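Local coordinates for protein ribonucleoside triphosphate reductase (Lactobacillus leichmannii, PDB 1L1L) that probably catalyses the cobalamin-dependent reduction of ribonucleoside triphosphates to 2'-deoxyribonucleoside triphosphates as an allosterically regulated monomer, at residues 87-90 and 95-98; 422-427 and 441-446. All coordinates share one frame; numbering follows the deposited sequence.

Contact 1 of 2, residues 87-90 and 95-98; sequences KLIY and TPSG
Ile-89, in the last turn of helix 72-90, and Thr-95, on the short strand 94-96, bring their CA atoms to 5.3 Å across a link of four residues. The contact that follows is small, with 101 Å² buried over both sides, and made by van der Waals contact, without polar bonds between the segments. Ile-89 carries the helix side of it, and its two branches take different tasks. With CG1 set opposite the carbonyl carbon and beside the backbone N (chi1 -60°), and the chain extended beyond it, the terminal methyl is delivered to the proline ring: Ile-89 CD1 stands 4.0 Å from Pro-96 CD, the ring carbon attached to the proline nitrogen. The two side chains cross at about a right angle, so a single methyl rests against one corner of the ring instead of lying along it. The other branch, CG2, reaches toward the threonine, with Ile-89 CG2 and Thr-95 OG1 a loose 4.4 Å apart. That hydroxyl has its polar need met locally, since Thr-95 OG1 donates to Pro-96 O at 3.2 Å. The donor comes in at 124° to the C=O, slightly out of the carbonyl plane; the bond ties the threonine side chain to the backbone leaving the strand. Ser-97 then serves as the N-cap of helix 98-103, and its OG is also bonded to Asn-100. This is a helix-turn-strand connection in which a hydrophobic helix residue packs on the strand it leads into. Around it, Val-52 and Val-56 of helix 48-60 pack on Ile-89, and Val-55 on Pro-96, while Leu-101 of helix 98-103 packs on Thr-95 and Pro-96.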
# COMPACT_ATOMS: atom_id res chain seq x y z
N LYS A 87 -23.39 8.58 3.65
CA LYS A 87 -23.35 10.02 3.80
C LYS A 87 -21.95 10.53 4.17
O LYS A 87 -21.54 11.61 3.74
CB LYS A 87 -24.36 10.47 4.87
CG LYS A 87 -24.39 11.97 5.10
CD LYS A 87 -25.50 12.38 6.08
CE LYS A 87 -25.43 13.87 6.40
NZ LYS A 87 -26.49 14.33 7.35
N LEU A 88 -21.25 9.76 4.99
CA LEU A 88 -19.91 10.11 5.44
C LEU A 88 -18.88 10.08 4.30
O LEU A 88 -18.13 11.03 4.10
CB LEU A 88 -19.46 9.13 6.53
CG LEU A 88 -18.02 9.29 7.03
CD1 LEU A 88 -17.82 10.67 7.64
CD2 LEU A 88 -17.72 8.20 8.04
N ILE A 89 -18.88 8.97 3.56
CA ILE A 89 -17.95 8.78 2.46
C ILE A 89 -18.28 9.67 1.27
O ILE A 89 -17.39 10.27 0.68
CB ILE A 89 -17.94 7.30 2.00
CG1 ILE A 89 -17.50 6.41 3.17
CG2 ILE A 89 -16.98 7.12 0.81
CD1 ILE A 89 -17.68 4.94 2.92
N TYR A 90 -19.56 9.77 0.93
CA TYR A 90 -19.98 10.62 -0.19
C TYR A 90 -19.46 12.03 -0.00
O TYR A 90 -19.09 12.70 -0.97
CB TYR A 90 -21.51 10.66 -0.30
CG TYR A 90 -22.04 11.49 -1.46
CD1 TYR A 90 -21.98 11.01 -2.77
CD2 TYR A 90 -22.57 12.76 -1.24
CE1 TYR A 90 -22.45 11.78 -3.84
CE2 TYR A 90 -23.04 13.54 -2.31
CZ TYR A 90 -22.97 13.05 -3.59
OH TYR A 90 -23.41 13.83 -4.64
N THR A 95 -12.96 7.84 4.21
CA THR A 95 -13.05 6.93 3.08
C THR A 95 -12.26 5.64 3.30
O THR A 95 -11.34 5.61 4.10
CB THR A 95 -12.51 7.61 1.81
OG1 THR A 95 -12.64 6.74 0.68
CG2 THR A 95 -11.05 7.94 1.99
N PRO A 96 -12.64 4.56 2.61
CA PRO A 96 -11.87 3.33 2.80
C PRO A 96 -10.63 3.46 1.91
O PRO A 96 -10.40 4.52 1.33
CB PRO A 96 -12.82 2.24 2.31
CG PRO A 96 -13.60 2.94 1.25
CD PRO A 96 -13.88 4.30 1.85
N SER A 97 -9.85 2.40 1.80
CA SER A 97 -8.64 2.44 0.98
C SER A 97 -8.96 2.57 -0.50
O SER A 97 -10.07 2.26 -0.95
CB SER A 97 -7.81 1.17 1.20
OG SER A 97 -8.47 0.04 0.66
N GLY A 98 -7.98 3.03 -1.28
CA GLY A 98 -8.19 3.16 -2.71
C GLY A 98 -8.64 1.83 -3.31
O GLY A 98 -9.47 1.81 -4.22

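Contact 2 of 2, residues 422-427 and 441-446; sequences FEVFPL and ALAARY
Tyr-446 N is gripped twice inside its helix, by Leu-442 O at 3.0 Å and more weakly by Ala-443 O, and this fixes the backbone from which the tyrosine ring reaches across to Phe-422. The phenylalanine, with CG opposite its backbone N (chi1 -166°), sends its ring from strand 421-424 onto helix 436-450, where it meets residues one turn apart. Ala-443 lies over one face in a CH-pi contact, its CA 4.1 Å from the centroid of the Phe-422 ring, and the methyl presses closer toward the rim: Ala-443 CB is 3.4 Å from Phe-422 CD2. Tyr-446 comes in obliquely on the same side of the ring plane as Ala-443, nearer CD1 and CE1, with the planes inclined at 49° and the Phe-422 and Tyr-446 centroids 4.9 Å apart. Here Phe-422 CE1 sits over a face of the tyrosine, 3.6 Å from Tyr-446 CG. Farther along the strand, Val-424 CG2 adds a lighter touch on Ala-443 CB at 4.2 Å. The phenol oxygen hydrogen-bonds Asn-100 OD1. Strand 422-424 and helix 441-446 run nearly antiparallel, at 169°. This fits a beta-alpha-beta crossover, in which helix 436-450 is one of the helices linking the parallel strands 421-424 and 471-474, as expected in the enzyme's ten-stranded alpha-beta barrel.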
# COMPACT_ATOMS: atom_id res chain seq x y z
N PHE A 422 -8.62 2.23 6.95
CA PHE A 422 -9.73 3.14 6.69
C PHE A 422 -9.18 4.50 7.04
O PHE A 422 -8.56 4.68 8.08
CB PHE A 422 -10.91 2.82 7.60
CG PHE A 422 -12.17 3.48 7.16
CD1 PHE A 422 -13.00 2.86 6.23
CD2 PHE A 422 -12.52 4.73 7.64
CE1 PHE A 422 -14.16 3.49 5.77
CE2 PHE A 422 -13.68 5.38 7.19
CZ PHE A 422 -14.50 4.75 6.26
N GLU A 423 -9.39 5.48 6.16
CA GLU A 423 -8.86 6.81 6.40
C GLU A 423 -9.91 7.87 6.73
O GLU A 423 -10.95 7.99 6.07
CB GLU A 423 -8.03 7.25 5.20
CG GLU A 423 -7.09 8.40 5.51
CD GLU A 423 -5.77 8.28 4.77
OE1 GLU A 423 -5.80 8.17 3.52
OE2 GLU A 423 -4.70 8.29 5.42
N VAL A 424 -9.60 8.65 7.76
CA VAL A 424 -10.46 9.72 8.21
C VAL A 424 -9.73 11.06 8.11
O VAL A 424 -8.53 11.16 8.39
CB VAL A 424 -10.91 9.47 9.67
CG1 VAL A 424 -11.76 10.65 10.17
CG2 VAL A 424 -11.71 8.18 9.73
N PHE A 425 -10.46 12.07 7.66
CA PHE A 425 -9.92 13.42 7.52
C PHE A 425 -10.68 14.27 8.54
O PHE A 425 -11.74 14.83 8.24
CB PHE A 425 -10.18 13.95 6.11
CG PHE A 425 -9.66 13.07 5.00
CD1 PHE A 425 -8.30 12.77 4.90
CD2 PHE A 425 -10.53 12.55 4.05
CE1 PHE A 425 -7.82 11.97 3.85
CE2 PHE A 425 -10.06 11.75 3.00
CZ PHE A 425 -8.70 11.46 2.90
N PRO A 426 -10.15 14.36 9.77
CA PRO A 426 -10.74 15.13 10.88
C PRO A 426 -11.30 16.51 10.51
O PRO A 426 -12.47 16.78 10.78
CB PRO A 426 -9.59 15.22 11.88
CG PRO A 426 -8.93 13.88 11.72
CD PRO A 426 -8.91 13.68 10.21
N LEU A 427 -10.48 17.36 9.91
CA LEU A 427 -10.95 18.70 9.54
C LEU A 427 -12.17 18.66 8.63
O LEU A 427 -13.17 19.35 8.89
CB LEU A 427 -9.82 19.48 8.86
CG LEU A 427 -10.11 20.97 8.59
CD1 LEU A 427 -10.52 21.66 9.89
CD2 LEU A 427 -8.86 21.63 8.01
N ALA A 441 -16.09 5.62 14.96
CA ALA A 441 -16.77 4.39 15.32
C ALA A 441 -17.26 3.71 14.03
O ALA A 441 -17.21 2.49 13.91
CB ALA A 441 -17.95 4.70 16.28
N LEU A 442 -17.74 4.49 13.07
CA LEU A 442 -18.19 3.89 11.81
C LEU A 442 -16.95 3.31 11.12
O LEU A 442 -16.99 2.24 10.53
CB LEU A 442 -18.84 4.95 10.91
CG LEU A 442 -20.23 5.45 11.33
CD1 LEU A 442 -20.58 6.74 10.58
CD2 LEU A 442 -21.26 4.37 11.04
N ALA A 443 -15.85 4.03 11.23
CA ALA A 443 -14.60 3.59 10.62
C ALA A 443 -14.22 2.21 11.16
O ALA A 443 -14.04 1.26 10.39
CB ALA A 443 -13.51 4.59 10.90
N ALA A 444 -14.14 2.11 12.48
CA ALA A 444 -13.79 0.85 13.13
C ALA A 444 -14.64 -0.34 12.68
O ALA A 444 -14.12 -1.43 12.45
CB ALA A 444 -13.87 1.01 14.64
N ARG A 445 -15.94 -0.13 12.55
CA ARG A 445 -16.83 -1.21 12.15
C ARG A 445 -16.66 -1.61 10.70
O ARG A 445 -16.84 -2.78 10.34
CB ARG A 445 -18.29 -0.80 12.41
CG ARG A 445 -18.62 -0.53 13.88
CD ARG A 445 -20.04 0.06 14.05
NE ARG A 445 -21.08 -0.88 13.63
CZ ARG A 445 -21.70 -1.73 14.45
NH1 ARG A 445 -21.39 -1.77 15.74
NH2 ARG A 445 -22.61 -2.57 13.97
N TYR A 446 -16.33 -0.64 9.85
CA TYR A 446 -16.13 -0.91 8.44
C TYR A 446 -14.98 -1.90 8.35
O TYR A 446 -15.10 -2.96 7.76
CB TYR A 446 -15.78 0.38 7.68
CG TYR A 446 -15.54 0.21 6.19
CD1 TYR A 446 -14.37 -0.38 5.70
CD2 TYR A 446 -16.51 0.61 5.27
CE1 TYR A 446 -14.18 -0.57 4.32
CE2 TYR A 446 -16.33 0.43 3.90
CZ TYR A 446 -15.17 -0.16 3.43
OH TYR A 446 -15.02 -0.36 2.07

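How the contacts relate
Contact 1 and contact 2, with centres about 8 Å apart, are joined through adjacent antiparallel strands of one sheet. Thr-95 N and Glu-423 O, 2.7 Å apart, probably form a hydrogen bond, and Pro-96 CA packs 3.6 Å from Phe-422 CD1. Pro-96 thus takes part in both contacts, its CB also lying 3.4 Å from Tyr-446 OH. Asn-100 is a polar neighbour common to the two. Strand 421-424 follows closely on Cys-419, disulfide-bonded to Cys-119; in this family such a pair is probably the one oxidised during reduction of the substrate, which suggests that the shared core lies near the catalytic region.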